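Local coordinates for protein putative esterase (Bacteroides intestinalis DSM 17393, PDB 5VOL) that is a carbohydrate esterase of family 1 that probably releases ferulic acid from arabinoxylan, working alongside xylanases in a gut bacterium, at residues V46-N57 with I83-H94. Numbering follows the deposited sequence.
Sequences VLYLLHGMWETN and IIVTPNAGGNIH. With IPA (isopropyl alcohol), chain T.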
ATOM      1  N   VAL C  46      24.303  -2.354 -10.593  1.00 22.41           N
ATOM      2  CA  VAL C  46      24.628  -1.361  -9.586  1.00 21.52           C
ATOM      3  C   VAL C  46      23.627  -0.218  -9.604  1.00 20.97           C
ATOM      4  O   VAL C  46      23.151   0.210 -10.664  1.00 20.14           O
ATOM      5  CB  VAL C  46      26.068  -0.794  -9.762  1.00 22.84           C
ATOM      6  CG1 VAL C  46      26.188  -0.028 -11.065  1.00 20.96           C
ATOM      7  CG2 VAL C  46      26.427   0.106  -8.579  1.00 22.16           C
ATOM      8  N   LEU C  47      23.291   0.238  -8.402  1.00 18.09           N
ATOM      9  CA  LEU C  47      22.518   1.448  -8.210  1.00 20.76           C
ATOM     10  C   LEU C  47      23.383   2.484  -7.478  1.00 18.70           C
ATOM     11  O   LEU C  47      23.844   2.237  -6.359  1.00 19.12           O
ATOM     12  CB  LEU C  47      21.237   1.171  -7.399  1.00 20.47           C
ATOM     13  CG  LEU C  47      20.448   2.415  -6.971  1.00 18.05           C
ATOM     14  CD1 LEU C  47      19.875   3.124  -8.187  1.00 15.51           C
ATOM     15  CD2 LEU C  47      19.317   2.037  -5.992  1.00 17.25           C
ATOM     16  N   TYR C  48      23.596   3.636  -8.107  1.00 19.55           N
ATOM     17  CA  TYR C  48      24.214   4.764  -7.414  1.00 18.31           C
ATOM     18  C   TYR C  48      23.113   5.515  -6.677  1.00 18.35           C
ATOM     19  O   TYR C  48      22.154   5.983  -7.273  1.00 20.28           O
ATOM     20  CB  TYR C  48      24.984   5.659  -8.403  1.00 23.63           C
ATOM     21  CG  TYR C  48      26.164   4.904  -8.969  1.00 22.31           C
ATOM     22  CD1 TYR C  48      27.374   4.858  -8.278  1.00 23.85           C
ATOM     23  CD2 TYR C  48      26.053   4.179 -10.154  1.00 21.65           C
ATOM     24  CE1 TYR C  48      28.450   4.129  -8.763  1.00 25.70           C
ATOM     25  CE2 TYR C  48      27.118   3.448 -10.643  1.00 22.86           C
ATOM     26  CZ  TYR C  48      28.316   3.434  -9.949  1.00 26.85           C
ATOM     27  OH  TYR C  48      29.378   2.700 -10.425  1.00 27.07           O
ATOM     28  N   LEU C  49      23.231   5.587  -5.363  1.00 17.75           N
ATOM     29  CA  LEU C  49      22.176   6.184  -4.553  1.00 20.20           C
ATOM     30  C   LEU C  49      22.717   7.408  -3.794  1.00 17.47           C
ATOM     31  O   LEU C  49      23.455   7.269  -2.823  1.00 17.92           O
ATOM     32  CB  LEU C  49      21.618   5.143  -3.585  1.00 19.03           C
ATOM     33  CG  LEU C  49      20.444   5.520  -2.671  1.00 20.31           C
ATOM     34  CD1 LEU C  49      19.227   5.904  -3.501  1.00 18.16           C
ATOM     35  CD2 LEU C  49      20.110   4.328  -1.792  1.00 16.54           C
ATOM     36  N   LEU C  50      22.301   8.590  -4.221  1.00 18.05           N
ATOM     37  CA  LEU C  50      22.935   9.846  -3.802  1.00 20.93           C
ATOM     38  C   LEU C  50      22.223  10.547  -2.640  1.00 23.73           C
ATOM     39  O   LEU C  50      20.980  10.561  -2.572  1.00 20.49           O
ATOM     40  CB  LEU C  50      23.016  10.799  -5.005  1.00 18.50           C
ATOM     41  CG  LEU C  50      23.598  10.236  -6.307  1.00 21.21           C
ATOM     42  CD1 LEU C  50      23.672  11.325  -7.387  1.00 18.23           C
ATOM     43  CD2 LEU C  50      24.984   9.593  -6.104  1.00 19.56           C
ATOM     44  N   HIS C  51      23.012  11.138  -1.735  1.00 20.67           N
ATOM     45  CA  HIS C  51      22.450  11.842  -0.577  1.00 21.98           C
ATOM     46  C   HIS C  51      22.123  13.296  -0.887  1.00 21.82           C
ATOM     47  O   HIS C  51      22.431  13.795  -1.970  1.00 22.16           O
ATOM     48  CB  HIS C  51      23.399  11.779   0.625  1.00 19.77           C
ATOM     49  CG  HIS C  51      24.698  12.492   0.415  1.00 21.98           C
ATOM     50  ND1 HIS C  51      24.792  13.868   0.339  1.00 21.65           N
ATOM     51  CD2 HIS C  51      25.962  12.024   0.271  1.00 19.76           C
ATOM     52  CE1 HIS C  51      26.052  14.212   0.149  1.00 23.75           C
ATOM     53  NE2 HIS C  51      26.786  13.114   0.114  1.00 22.57           N
ATOM     54  N   GLY C  52      21.495  13.969   0.075  1.00 20.90           N
ATOM     55  CA  GLY C  52      21.068  15.344  -0.105  1.00 20.55           C
ATOM     56  C   GLY C  52      22.092  16.342   0.413  1.00 22.97           C
ATOM     57  O   GLY C  52      23.128  15.953   0.953  1.00 21.45           O
ATOM     58  N   MET C  53      21.793  17.625   0.257  1.00 23.28           N
ATOM     59  CA  MET C  53      22.661  18.686   0.789  1.00 26.96           C
ATOM     60  C   MET C  53      22.801  18.563   2.311  1.00 27.15           C
ATOM     61  O   MET C  53      21.876  18.097   2.983  1.00 26.76           O
ATOM     62  CB  MET C  53      22.106  20.057   0.411  1.00 24.16           C
ATOM     63  CG  MET C  53      23.094  21.218   0.614  1.00 32.63           C
ATOM     64  SD  MET C  53      22.379  22.785   0.066  1.00 34.45           S
ATOM     65  CE  MET C  53      21.227  23.114   1.393  1.00 34.62           C
ATOM     66  N   TRP C  54      23.963  18.958   2.833  1.00 27.84           N
ATOM     67  CA  TRP C  54      24.302  18.871   4.260  1.00 27.17           C
ATOM     68  C   TRP C  54      24.670  17.460   4.714  1.00 30.80           C
ATOM     69  O   TRP C  54      25.325  17.288   5.742  1.00 31.66           O
ATOM     70  CB  TRP C  54      23.150  19.356   5.140  1.00 29.15           C
ATOM     71  CG  TRP C  54      22.851  20.817   5.150  1.00 38.07           C
ATOM     72  CD1 TRP C  54      21.904  21.473   4.401  1.00 39.28           C
ATOM     73  CD2 TRP C  54      23.441  21.812   6.010  1.00 37.28           C
ATOM     74  NE1 TRP C  54      21.889  22.813   4.731  1.00 43.03           N
ATOM     75  CE2 TRP C  54      22.821  23.044   5.713  1.00 39.84           C
ATOM     76  CE3 TRP C  54      24.439  21.776   6.992  1.00 34.71           C
ATOM     77  CZ2 TRP C  54      23.173  24.236   6.363  1.00 41.21           C
ATOM     78  CZ3 TRP C  54      24.786  22.956   7.635  1.00 38.70           C
ATOM     79  CH2 TRP C  54      24.154  24.169   7.318  1.00 39.37           C
ATOM     80  N   GLU C  55      24.227  16.450   3.968  1.00 27.24           N
ATOM     81  CA  GLU C  55      24.432  15.052   4.348  1.00 24.28           C
ATOM     82  C   GLU C  55      25.772  14.502   3.857  1.00 25.14           C
ATOM     83  O   GLU C  55      26.427  15.108   3.022  1.00 24.88           O
ATOM     84  CB  GLU C  55      23.275  14.185   3.800  1.00 19.87           C
ATOM     85  CG  GLU C  55      21.924  14.559   4.410  1.00 23.90           C
ATOM     86  CD  GLU C  55      20.743  13.773   3.839  1.00 25.50           C
ATOM     87  OE1 GLU C  55      20.858  13.175   2.741  1.00 25.16           O
ATOM     88  OE2 GLU C  55      19.687  13.769   4.496  1.00 27.40           O
ATOM     89  N   THR C  56      26.168  13.351   4.385  1.00 23.61           N
ATOM     90  CA  THR C  56      27.323  12.637   3.875  1.00 22.81           C
ATOM     91  C   THR C  56      26.945  11.184   3.539  1.00 26.04           C
ATOM     92  O   THR C  56      25.787  10.777   3.705  1.00 23.31           O
ATOM     93  CB  THR C  56      28.497  12.685   4.885  1.00 25.32           C
ATOM     94  OG1 THR C  56      28.092  12.132   6.136  1.00 25.89           O
ATOM     95  CG2 THR C  56      28.929  14.137   5.124  1.00 23.99           C
ATOM     96  N   ASN C  57      27.929  10.409   3.086  1.00 23.37           N
ATOM     97  CA  ASN C  57      27.692   9.090   2.485  1.00 22.70           C
ATOM     98  C   ASN C  57      26.939   8.050   3.328  1.00 22.07           C
ATOM     99  O   ASN C  57      26.256   7.210   2.757  1.00 26.36           O
ATOM    100  CB  ASN C  57      29.035   8.479   2.040  1.00 20.64           C
ATOM    101  CG  ASN C  57      30.094   8.548   3.122  1.00 24.93           C
ATOM    102  OD1 ASN C  57      30.592   9.631   3.450  1.00 23.26           O
ATOM    103  ND2 ASN C  57      30.441   7.396   3.695  1.00 21.42           N
ATOM    104  N   ILE C  83      24.696  -4.142  -6.310  1.00 23.60           N
ATOM    105  CA  ILE C  83      25.592  -3.254  -5.569  1.00 21.83           C
ATOM    106  C   ILE C  83      24.891  -1.904  -5.424  1.00 19.27           C
ATOM    107  O   ILE C  83      24.348  -1.371  -6.400  1.00 21.00           O
ATOM    108  CB  ILE C  83      26.964  -3.072  -6.295  1.00 21.96           C
ATOM    109  CG1 ILE C  83      27.604  -4.433  -6.603  1.00 23.64           C
ATOM    110  CG2 ILE C  83      27.900  -2.187  -5.482  1.00 23.81           C
ATOM    111  CD1 ILE C  83      27.933  -5.264  -5.377  1.00 23.80           C
ATOM    112  N   ILE C  84      24.870  -1.363  -4.211  1.00 17.37           N
ATOM    113  CA  ILE C  84      24.323  -0.035  -4.009  1.00 20.85           C
ATOM    114  C   ILE C  84      25.419   0.838  -3.381  1.00 22.51           C
ATOM    115  O   ILE C  84      26.059   0.441  -2.406  1.00 22.24           O
ATOM    116  CB  ILE C  84      23.066  -0.044  -3.114  1.00 15.59           C
ATOM    117  CG1 ILE C  84      22.019  -1.015  -3.667  1.00 16.20           C
ATOM    118  CG2 ILE C  84      22.420   1.346  -3.070  1.00 16.30           C
ATOM    119  CD1 ILE C  84      20.852  -1.197  -2.720  1.00 15.31           C
ATOM    120  N   VAL C  85      25.641   2.022  -3.933  1.00 21.46           N
ATOM    121  CA  VAL C  85      26.752   2.832  -3.416  1.00 18.86           C
ATOM    122  C   VAL C  85      26.408   4.312  -3.333  1.00 20.42           C
ATOM    123  O   VAL C  85      25.759   4.875  -4.219  1.00 18.04           O
ATOM    124  CB  VAL C  85      28.014   2.644  -4.282  1.00 24.25           C
ATOM    125  CG1 VAL C  85      27.738   3.104  -5.675  1.00 27.34           C
ATOM    126  CG2 VAL C  85      29.224   3.404  -3.690  1.00 24.90           C
ATOM    127  N   THR C  86      26.856   4.926  -2.239  1.00 19.25           N
ATOM    128  CA  THR C  86      26.641   6.338  -1.975  1.00 20.39           C
ATOM    129  C   THR C  86      28.007   6.993  -1.741  1.00 20.87           C
ATOM    130  O   THR C  86      28.673   6.675  -0.754  1.00 19.65           O
ATOM    131  CB  THR C  86      25.750   6.549  -0.738  1.00 21.36           C
ATOM    132  OG1 THR C  86      24.487   5.882  -0.924  1.00 22.12           O
ATOM    133  CG2 THR C  86      25.527   8.058  -0.474  1.00 19.19           C
ATOM    134  N   PRO C  87      28.448   7.860  -2.666  1.00 20.33           N
ATOM    135  CA  PRO C  87      29.716   8.574  -2.442  1.00 21.55           C
ATOM    136  C   PRO C  87      29.503   9.803  -1.553  1.00 22.37           C
ATOM    137  O   PRO C  87      28.381  10.318  -1.517  1.00 21.99           O
ATOM    138  CB  PRO C  87      30.140   8.979  -3.850  1.00 19.46           C
ATOM    139  CG  PRO C  87      28.822   9.196  -4.594  1.00 20.37           C
ATOM    140  CD  PRO C  87      27.817   8.228  -3.946  1.00 18.46           C
ATOM    141  N   ASN C  88      30.537  10.286  -0.859  1.00 22.11           N
ATOM    142  CA  ASN C  88      30.370  11.533  -0.115  1.00 22.18           C
ATOM    143  C   ASN C  88      30.410  12.710  -1.070  1.00 25.15           C
ATOM    144  O   ASN C  88      31.404  12.916  -1.773  1.00 26.24           O
ATOM    145  CB  ASN C  88      31.442  11.712   0.966  1.00 22.36           C
ATOM    146  CG  ASN C  88      31.171  12.927   1.865  1.00 27.30           C
ATOM    147  OD1 ASN C  88      30.026  13.343   2.029  1.00 25.88           O
ATOM    148  ND2 ASN C  88      32.227  13.497   2.444  1.00 27.00           N
ATOM    149  N   ALA C  89      29.331  13.479  -1.089  1.00 22.50           N
ATOM    150  CA  ALA C  89      29.250  14.677  -1.912  1.00 21.01           C
ATOM    151  C   ALA C  89      28.772  15.850  -1.079  1.00 22.61           C
ATOM    152  O   ALA C  89      28.210  16.808  -1.610  1.00 23.11           O
ATOM    153  CB  ALA C  89      28.312  14.452  -3.093  1.00 19.38           C
ATOM    154  N   GLY C  90      28.961  15.769   0.233  1.00 22.88           N
ATOM    155  CA  GLY C  90      28.396  16.786   1.106  1.00 22.90           C
ATOM    156  C   GLY C  90      29.133  17.072   2.396  1.00 23.33           C
ATOM    157  O   GLY C  90      30.358  17.003   2.457  1.00 25.44           O
ATOM    158  N   GLY C  91      28.359  17.403   3.429  1.00 25.41           N
ATOM    159  CA  GLY C  91      28.874  17.889   4.694  1.00 25.69           C
ATOM    160  C   GLY C  91      28.342  19.288   4.975  1.00 28.45           C
ATOM    161  O   GLY C  91      27.526  19.807   4.211  1.00 26.63           O
ATOM    162  N   ASN C  92      28.795  19.898   6.071  1.00 30.24           N
ATOM    163  CA  ASN C  92      28.411  21.274   6.415  1.00 30.56           C
ATOM    164  C   ASN C  92      28.619  22.225   5.235  1.00 27.68           C
ATOM    165  O   ASN C  92      29.719  22.345   4.711  1.00 30.71           O
ATOM    166  CB  ASN C  92      29.207  21.752   7.638  1.00 34.13           C
ATOM    167  CG  ASN C  92      28.744  23.116   8.153  1.00 36.81           C
ATOM    168  OD1 ASN C  92      28.652  24.085   7.400  1.00 38.27           O
ATOM    169  ND2 ASN C  92      28.453  23.188   9.443  1.00 36.53           N
ATOM    170  N   ILE C  93      27.559  22.898   4.810  1.00 28.62           N
ATOM    171  CA  ILE C  93      27.622  23.649   3.563  1.00 30.93           C
ATOM    172  C   ILE C  93      28.516  24.886   3.665  1.00 34.08           C
ATOM    173  O   ILE C  93      28.892  25.462   2.646  1.00 32.87           O
ATOM    174  CB  ILE C  93      26.218  24.085   3.091  1.00 34.36           C
ATOM    175  CG1 ILE C  93      25.552  24.981   4.136  1.00 37.33           C
ATOM    176  CG2 ILE C  93      25.349  22.854   2.773  1.00 31.02           C
ATOM    177  CD1 ILE C  93      24.282  25.643   3.651  1.00 40.48           C
ATOM    178  N   HIS C  94      28.857  25.290   4.884  1.00 33.22           N
ATOM    179  CA  HIS C  94      29.728  26.452   5.058  1.00 40.15           C
ATOM    180  C   HIS C  94      31.198  26.041   5.081  1.00 38.27           C
ATOM    181  O   HIS C  94      32.078  26.878   4.923  1.00 49.72           O
ATOM    182  CB  HIS C  94      29.361  27.218   6.338  1.00 38.95           C
ATOM    183  CG  HIS C  94      27.913  27.596   6.420  1.00 37.46           C
ATOM    184  ND1 HIS C  94      27.336  28.519   5.574  1.00 38.10           N
ATOM    185  CD2 HIS C  94      26.921  27.161   7.234  1.00 40.95           C
ATOM    186  CE1 HIS C  94      26.051  28.638   5.865  1.00 42.40           C
ATOM    187  NE2 HIS C  94      25.774  27.825   6.868  1.00 42.54           N
TER
HETATM  188  C1  IPA T 304      18.636  18.565   3.484  1.00 41.97           C
HETATM  189  C2  IPA T 304      18.295  17.226   4.137  1.00 48.27           C
HETATM  190  C3  IPA T 304      17.027  17.294   4.994  1.00 48.42           C
HETATM  191  O2  IPA T 304      18.161  16.256   3.107  1.00 44.97           O
HETATM  192  O   HOH W   1      25.814  10.871  -2.681  1.00 18.64           O
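His51 reaches across to Ala89, whose backbone N, somewhat out of the ring plane, donates to NE2 (2.8 Å); ND1 donates within its own loop to Gly52 O, close to that plane, at 2.7 Å. Histidine suits the place because one nitrogen can accept while the other donates. CG sits between the backbone N and the carbonyl carbon (chi1 65°), which swings the imidazole across to residues 88-90, and the backbone of Glu55 and Thr56 lies over one ring face. With an alanine in place of His51, Ala89 N would probably lose its acceptor and a gap would open beneath that backbone. Gly90 fits because a CB would collide with His51 CE1 and Glu55 O. Farther out, branched Ile93 touches two residues: CG1 lies over the six-membered ring of Trp54, 3.7 Å from its centroid, a CH-pi contact, and CG2 meets Met53 CG at 3.5 Å. Strands 46-50 and 83-87 run parallel, hydrogen-bonded from Leu47 N to Ile83 O (2.8 Å), Val85 N to Leu47 O and Leu49 N to Val85 O; the Thr86 hydroxyl then supplies a donor, OG1 to Leu49 O (2.6 Å). In this alpha/beta-hydrolase-type sheet, strand 46-50 lies between 83-87 and 133-138; helix 108-123 packs on Tyr48, Val85 and Pro87.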